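Local coordinates for protein aldolase (Klebsiella pneumoniae, PDB 6VOQ) that binds a zinc ion and belongs to the class II aldolase and adducin N-terminal domain family, at residues Leu7-Glu10 with Met11-Gly15; Tyr99-Ala102 with Leu103-Leu106; Ser168-Arg171 with Glu172-Asn176. One frame throughout, in Å; residues are numbered along the deposited sequence.

Contact 1. Residues Leu7-Glu10 with Met11-Gly15; sequences LREE and MVQIG
L7 opens this run of helix 4-20 by accepting from M11: the bond from M11 N to L7 O is 3.0 Å long. M11 CB lies beside that same carbonyl oxygen before the rest of the side chain leads away. R8 takes V12 N onto its O in the same i to i+4 pattern, and CG2 of V12 rests 3.4 Å from R8 O. The guanidinium of R8 turns elsewhere, to a salt bridge with E4 and to the carbonyls of A54 and L57.

At E9 the contact becomes one of side chains as well. Q13 turns its CG anti to its own carbonyl carbon (chi1 -67°) and runs extended from there, bringing NE2 to 2.6 Å from E9 OE1. The bond is weak, bent to 125° at the hydrogen, with amide and carboxylate planes perpendicular, and E9 is poorly ordered. E10 accepts from I14, N to O 2.8 Å, while its CG lies 3.7 Å from I14 CD1, an aliphatic touch just short of the carboxylate, whose OE1 makes a long, weak ion pair with R171.

Q13 is exposed, whereas M11 and I14 are buried. L7 and M11 pack on L33 of strand 30-34, M11 and I14 on L31, M11 also on L41 of strand 40-42, and both M11 and I14 reach L170 of helix 170-190.

Contact 2. Residues Tyr99-Ala102 with Leu103-Leu106; sequences YLTA and LSCL
T101 O and S104 OG make the central side-chain bond here, 2.8 Å long, with the serine hydroxyl donating to the carbonyl one turn back. A chi1 of 93° on S104, turned well past the staggered position near +60°, brings OG to that oxygen, and OG stands tilted only 16° from the carbonyl plane. The same T101 O also receives weak bonds from S104 N and C105 N. Around this point the backbone bonding changes. L103 N still reaches Y99 O in a straight i to i+4 bond of 2.9 Å, and S104 N gives a weak one to L100 O. C105 N, in contrast, goes to A102 O at 2.9 Å, only three residues back, approaching from well above the carbonyl plane.

The contact takes in nearly all of helix 98-104, a short helix of the AraD-like class II aldolase domain that follows strand 91-94 and the zinc ligands H94 and H96. Its outer shell ties it to the metal site. S104 OG accepts from the backbone N of the zinc ligand H161, while T101 OG1 lies within bonding reach of the carbonyls of S97 and H161, which must share its one proton, so H161 is held at N and probably at O. T101 also packs on H96. At the other end, the carboxylate of E181 on helix 170-190 takes the N-H groups of Y99 and L100. L100 packs on L180 and A184 of that helix, and L103 on L157 of strand 155-158. A second subunit closes over A102 with its L186, over C105 with its F118 and over L106 with its L190.

Contact 3. Residues Ser168-Arg171 with Glu172-Asn176; sequences SSLR and EATNN
E172 and S169 form the capping bond that starts helix 170-190: S169, at the N-cap, accepts the N-H of E172 on OG at 3.1 Å. Its chi1 of 72° brings the hydroxyl round toward the first turn. E172 reaches back in turn, its chain bent at chi2, and OE1 takes S168 N at 2.6 Å, nearly along the carboxylate C-O axis; a weak contact from S168 OG also falls on that oxygen. Since the carboxylate accepts from the residue before the cap, the pair is not a classical capping box. Placed at the helix N-terminus, the E172 carboxylate is probably stabilised by the helix dipole.

The tight side lies at L170 O. T174 grips it twice, with N at 2.8 Å and OG1 at 2.7 Å, the two donors arriving from opposite faces of the carbonyl plane, so the buried hydroxyl has its acceptor within the helix. Looser are the side chains of R171 and N175: their backbones bond, N175 N to R171 O 2.8 Å, but the side chains only brush, R171 CG and N175 ND2 4.1 Å apart, with guanidinium and amide planes turned 55° from each other. S168, at the very start, is exposed.

L170, A173 and T174 lie on V93 of strand 91-94, while R171 and T174 meet I14 of helix 4-20 and T174 also touches its L18. N175 packs on G26 of a third subunit.

How the contacts relate
Contacts 1 and 3 touch, with centres about 12 Å apart on the same side of the chain's centre: I14 CG2 lies 3.3 Å from T174 OG1, and M11 CA lies 3.6 Å from L170 CD2, joining helices 4-20 and 170-190. Contact 2 is on the opposite side of that centre, its own centre about 27 Å from contact 1 and about 21 Å from contact 3, and touches neither. Helix 170-190 runs on from contact 3 to pack against contact 2, and the nearest atoms of these two contacts are about 6 Å apart. Contact 2 is also close to the metal: the T101 side chain is about 8 Å from a bound zinc ion, against about 14 Å for the side chain of N175 in contact 3.

Contact 1. Residues Leu7-Glu10 with Met11-Gly15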
loop_
_atom_site.group_PDB
_atom_site.type_symbol
_atom_site.label_atom_id
_atom_site.label_comp_id
_atom_site.label_asym_id
_atom_site.label_seq_id
_atom_site.Cartn_x
_atom_site.Cartn_y
_atom_site.Cartn_z
ATOM N N LEU A 7 -10.409 19.722 18.953
ATOM C CA LEU A 7 -11.206 19.286 17.815
ATOM C C LEU A 7 -10.558 19.720 16.503
ATOM O O LEU A 7 -10.422 18.913 15.576
ATOM C CB LEU A 7 -12.631 19.827 17.942
ATOM C CG LEU A 7 -13.496 19.201 19.050
ATOM C CD1 LEU A 7 -14.854 19.908 19.205
ATOM C CD2 LEU A 7 -13.696 17.714 18.817
ATOM N N ARG A 8 -10.127 20.980 16.413
ATOM C CA ARG A 8 -9.375 21.411 15.242
ATOM C C ARG A 8 -8.119 20.573 15.086
ATOM O O ARG A 8 -7.774 20.147 13.980
ATOM C CB ARG A 8 -9.017 22.898 15.353
ATOM C CG ARG A 8 -10.199 23.812 15.158
ATOM C CD ARG A 8 -9.809 25.268 15.228
ATOM N NE ARG A 8 -10.977 26.140 15.092
ATOM C CZ ARG A 8 -11.382 26.690 13.951
ATOM N NH1 ARG A 8 -10.709 26.490 12.821
ATOM N NH2 ARG A 8 -12.465 27.452 13.948
ATOM N N GLU A 9 -7.437 20.317 16.195
ATOM C CA GLU A 9 -6.245 19.487 16.200
ATOM C C GLU A 9 -6.531 18.066 15.714
ATOM O O GLU A 9 -5.823 17.560 14.829
ATOM C CB GLU A 9 -5.680 19.488 17.625
ATOM C CG GLU A 9 -4.312 18.871 17.830
ATOM C CD GLU A 9 -3.304 19.178 16.731
ATOM O OE1 GLU A 9 -2.391 18.344 16.562
ATOM O OE2 GLU A 9 -3.374 20.246 16.074
ATOM N N GLU A 10 -7.559 17.425 16.280
ATOM C CA GLU A 10 -7.944 16.077 15.880
ATOM C C GLU A 10 -8.258 16.002 14.392
ATOM O O GLU A 10 -7.918 15.015 13.729
ATOM C CB GLU A 10 -9.152 15.626 16.704
ATOM C CG GLU A 10 -9.672 14.251 16.351
ATOM C CD GLU A 10 -9.243 13.220 17.372
ATOM O OE1 GLU A 10 -10.092 12.405 17.801
ATOM O OE2 GLU A 10 -8.047 13.241 17.749
ATOM N N MET A 11 -8.920 17.029 13.853
ATOM C CA MET A 11 -9.284 17.006 12.443
ATOM C C MET A 11 -8.049 17.028 11.556
ATOM O O MET A 11 -7.968 16.267 10.590
ATOM C CB MET A 11 -10.201 18.181 12.118
ATOM C CG MET A 11 -10.599 18.259 10.660
ATOM S SD MET A 11 -12.112 19.198 10.408
ATOM C CE MET A 11 -13.274 18.107 11.213
ATOM N N VAL A 12 -7.083 17.895 11.863
ATOM C CA VAL A 12 -5.831 17.925 11.109
ATOM C C VAL A 12 -5.109 16.582 11.197
ATOM O O VAL A 12 -4.658 16.038 10.183
ATOM C CB VAL A 12 -4.938 19.074 11.611
ATOM C CG1 VAL A 12 -3.565 19.042 10.920
ATOM C CG2 VAL A 12 -5.629 20.412 11.402
ATOM N N GLN A 13 -4.986 16.031 12.405
ATOM C CA GLN A 13 -4.261 14.776 12.577
ATOM C C GLN A 13 -4.957 13.647 11.838
ATOM O O GLN A 13 -4.320 12.867 11.121
ATOM C CB GLN A 13 -4.131 14.440 14.062
ATOM C CG GLN A 13 -3.253 15.394 14.827
ATOM C CD GLN A 13 -3.135 15.025 16.298
ATOM O OE1 GLN A 13 -3.779 14.087 16.767
ATOM N NE2 GLN A 13 -2.311 15.768 17.032
ATOM N N ILE A 14 -6.271 13.549 11.997
ATOM C CA ILE A 14 -7.002 12.484 11.334
ATOM C C ILE A 14 -6.883 12.613 9.819
ATOM O O ILE A 14 -6.650 11.621 9.118
ATOM C CB ILE A 14 -8.457 12.466 11.839
ATOM C CG1 ILE A 14 -8.466 11.763 13.207
ATOM C CG2 ILE A 14 -9.368 11.755 10.859
ATOM C CD1 ILE A 14 -9.803 11.565 13.823
ATOM N N GLY A 15 -6.972 13.838 9.296
ATOM C CA GLY A 15 -6.745 14.042 7.871
ATOM C C GLY A 15 -5.395 13.522 7.411
ATOM O O GLY A 15 -5.306 12.780 6.431
#

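Contact 2. Residues Tyr99-Ala102 with Leu103-Leu106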
loop_
_atom_site.group_PDB
_atom_site.type_symbol
_atom_site.label_atom_id
_atom_site.label_comp_id
_atom_site.label_asym_id
_atom_site.label_seq_id
_atom_site.Cartn_x
_atom_site.Cartn_y
_atom_site.Cartn_z
ATOM N N TYR A 99 -11.982 0.905 -2.305
ATOM C CA TYR A 99 -12.887 -0.226 -2.440
ATOM C C TYR A 99 -14.332 0.150 -2.143
ATOM O O TYR A 99 -15.243 -0.409 -2.762
ATOM C CB TYR A 99 -12.394 -1.385 -1.565
ATOM C CG TYR A 99 -11.055 -1.881 -2.072
ATOM C CD1 TYR A 99 -10.980 -2.716 -3.179
ATOM C CD2 TYR A 99 -9.865 -1.455 -1.494
ATOM C CE1 TYR A 99 -9.750 -3.138 -3.672
ATOM C CE2 TYR A 99 -8.641 -1.881 -1.973
ATOM C CZ TYR A 99 -8.595 -2.714 -3.064
ATOM O OH TYR A 99 -7.380 -3.134 -3.547
ATOM N N LEU A 100 -14.574 1.105 -1.243
ATOM C CA LEU A 100 -15.946 1.563 -1.060
ATOM C C LEU A 100 -16.430 2.333 -2.278
ATOM O O LEU A 100 -17.603 2.216 -2.650
ATOM C CB LEU A 100 -16.063 2.410 0.206
ATOM C CG LEU A 100 -16.212 1.623 1.514
ATOM C CD1 LEU A 100 -15.985 2.533 2.719
ATOM C CD2 LEU A 100 -17.576 0.932 1.604
ATOM N N THR A 101 -15.542 3.104 -2.920
ATOM C CA THR A 101 -15.896 3.767 -4.171
ATOM C C THR A 101 -16.137 2.747 -5.277
ATOM O O THR A 101 -17.072 2.895 -6.074
ATOM C CB THR A 101 -14.788 4.739 -4.595
ATOM O OG1 THR A 101 -14.624 5.765 -3.609
ATOM C CG2 THR A 101 -15.105 5.383 -5.950
ATOM N N ALA A 102 -15.276 1.726 -5.359
ATOM C CA ALA A 102 -15.471 0.655 -6.331
ATOM C C ALA A 102 -16.831 0.009 -6.147
ATOM O O ALA A 102 -17.620 -0.094 -7.093
ATOM C CB ALA A 102 -14.371 -0.393 -6.196
ATOM N N LEU A 103 -17.125 -0.417 -4.918
ATOM C CA LEU A 103 -18.440 -0.957 -4.608
ATOM C C LEU A 103 -19.551 -0.013 -5.044
ATOM O O LEU A 103 -20.621 -0.471 -5.466
ATOM C CB LEU A 103 -18.531 -1.240 -3.113
ATOM C CG LEU A 103 -19.796 -1.920 -2.610
ATOM C CD1 LEU A 103 -19.864 -3.347 -3.109
ATOM C CD2 LEU A 103 -19.790 -1.891 -1.117
ATOM N N SER A 104 -19.314 1.299 -4.972
ATOM C CA SER A 104 -20.362 2.264 -5.296
ATOM C C SER A 104 -20.619 2.370 -6.792
ATOM O O SER A 104 -21.658 2.906 -7.183
ATOM C CB SER A 104 -20.003 3.652 -4.743
ATOM O OG SER A 104 -19.331 4.435 -5.721
ATOM N N CYS A 105 -19.703 1.879 -7.629
ATOM C CA CYS A 105 -19.867 1.900 -9.079
ATOM C C CYS A 105 -20.462 0.620 -9.641
ATOM O O CYS A 105 -20.603 0.509 -10.861
ATOM C CB CYS A 105 -18.523 2.177 -9.772
ATOM S SG CYS A 105 -17.661 3.636 -9.176
ATOM N N LEU A 106 -20.817 -0.339 -8.798
ATOM C CA LEU A 106 -21.329 -1.608 -9.284
ATOM C C LEU A 106 -22.817 -1.510 -9.610
ATOM O O LEU A 106 -23.561 -0.708 -9.039
ATOM C CB LEU A 106 -21.090 -2.716 -8.255
ATOM C CG LEU A 106 -19.638 -3.206 -8.186
ATOM C CD1 LEU A 106 -19.464 -4.404 -7.250
ATOM C CD2 LEU A 106 -19.145 -3.527 -9.571
#

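Contact 3. Residues Ser168-Arg171 with Glu172-Asn176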
loop_
_atom_site.group_PDB
_atom_site.type_symbol
_atom_site.label_atom_id
_atom_site.label_comp_id
_atom_site.label_asym_id
_atom_site.label_seq_id
_atom_site.Cartn_x
_atom_site.Cartn_y
_atom_site.Cartn_z
ATOM N N SER A 168 -19.943 9.037 16.590
ATOM C CA SER A 168 -20.141 9.823 17.803
ATOM C C SER A 168 -18.975 10.757 18.083
ATOM O O SER A 168 -19.066 11.579 19.001
ATOM C CB SER A 168 -20.357 8.897 19.003
ATOM O OG SER A 168 -19.285 7.975 19.136
ATOM N N SER A 169 -17.887 10.620 17.333
ATOM C CA SER A 169 -16.764 11.543 17.346
ATOM C C SER A 169 -16.066 11.416 16.000
ATOM O O SER A 169 -16.407 10.549 15.190
ATOM C CB SER A 169 -15.817 11.244 18.511
ATOM O OG SER A 169 -15.085 10.056 18.279
ATOM N N LEU A 170 -15.084 12.285 15.746
ATOM C CA LEU A 170 -14.339 12.154 14.497
ATOM C C LEU A 170 -13.522 10.868 14.474
ATOM O O LEU A 170 -13.458 10.193 13.443
ATOM C CB LEU A 170 -13.440 13.361 14.258
ATOM C CG LEU A 170 -12.820 13.415 12.851
ATOM C CD1 LEU A 170 -13.890 13.290 11.744
ATOM C CD2 LEU A 170 -12.000 14.675 12.657
ATOM N N ARG A 171 -12.902 10.500 15.594
ATOM C CA ARG A 171 -12.114 9.272 15.586
ATOM C C ARG A 171 -13.003 8.047 15.419
ATOM O O ARG A 171 -12.614 7.079 14.758
ATOM C CB ARG A 171 -11.275 9.151 16.858
ATOM C CG ARG A 171 -10.359 7.924 16.842
ATOM C CD ARG A 171 -9.134 8.100 17.722
ATOM N NE ARG A 171 -8.239 9.159 17.256
ATOM C CZ ARG A 171 -7.421 9.043 16.212
ATOM N NH1 ARG A 171 -7.389 7.913 15.509
ATOM N NH2 ARG A 171 -6.636 10.059 15.870
ATOM N N GLU A 172 -14.197 8.061 16.017
ATOM C CA GLU A 172 -15.095 6.922 15.877
ATOM C C GLU A 172 -15.636 6.828 14.455
ATOM O O GLU A 172 -15.763 5.728 13.904
ATOM C CB GLU A 172 -16.230 7.026 16.891
ATOM C CG GLU A 172 -16.839 5.682 17.281
ATOM C CD GLU A 172 -18.327 5.581 16.942
ATOM O OE1 GLU A 172 -18.934 6.602 16.551
ATOM O OE2 GLU A 172 -18.890 4.470 17.066
ATOM N N ALA A 173 -15.947 7.971 13.841
ATOM C CA ALA A 173 -16.362 7.965 12.443
ATOM C C ALA A 173 -15.223 7.503 11.542
ATOM O O ALA A 173 -15.450 6.787 10.559
ATOM C CB ALA A 173 -16.859 9.354 12.036
ATOM N N THR A 174 -13.986 7.879 11.874
ATOM C CA THR A 174 -12.845 7.410 11.099
ATOM C C THR A 174 -12.654 5.906 11.256
ATOM O O THR A 174 -12.361 5.205 10.281
ATOM C CB THR A 174 -11.591 8.151 11.530
ATOM O OG1 THR A 174 -11.825 9.558 11.418
ATOM C CG2 THR A 174 -10.427 7.751 10.661
ATOM N N ASN A 175 -12.815 5.396 12.477
ATOM C CA ASN A 175 -12.727 3.957 12.696
ATOM C C ASN A 175 -13.848 3.223 11.971
ATOM O O ASN A 175 -13.615 2.172 11.365
ATOM C CB ASN A 175 -12.762 3.642 14.194
ATOM C CG ASN A 175 -11.503 4.086 14.923
ATOM O OD1 ASN A 175 -10.491 4.426 14.304
ATOM N ND2 ASN A 175 -11.560 4.083 16.255
ATOM N N ASN A 176 -15.071 3.761 12.017
ATOM C CA ASN A 176 -16.162 3.187 11.228
ATOM C C ASN A 176 -15.832 3.178 9.744
ATOM O O ASN A 176 -16.096 2.191 9.051
ATOM C CB ASN A 176 -17.451 3.968 11.454
ATOM C CG ASN A 176 -17.954 3.839 12.856
ATOM O OD1 ASN A 176 -17.555 2.934 13.586
ATOM N ND2 ASN A 176 -18.845 4.736 13.247
#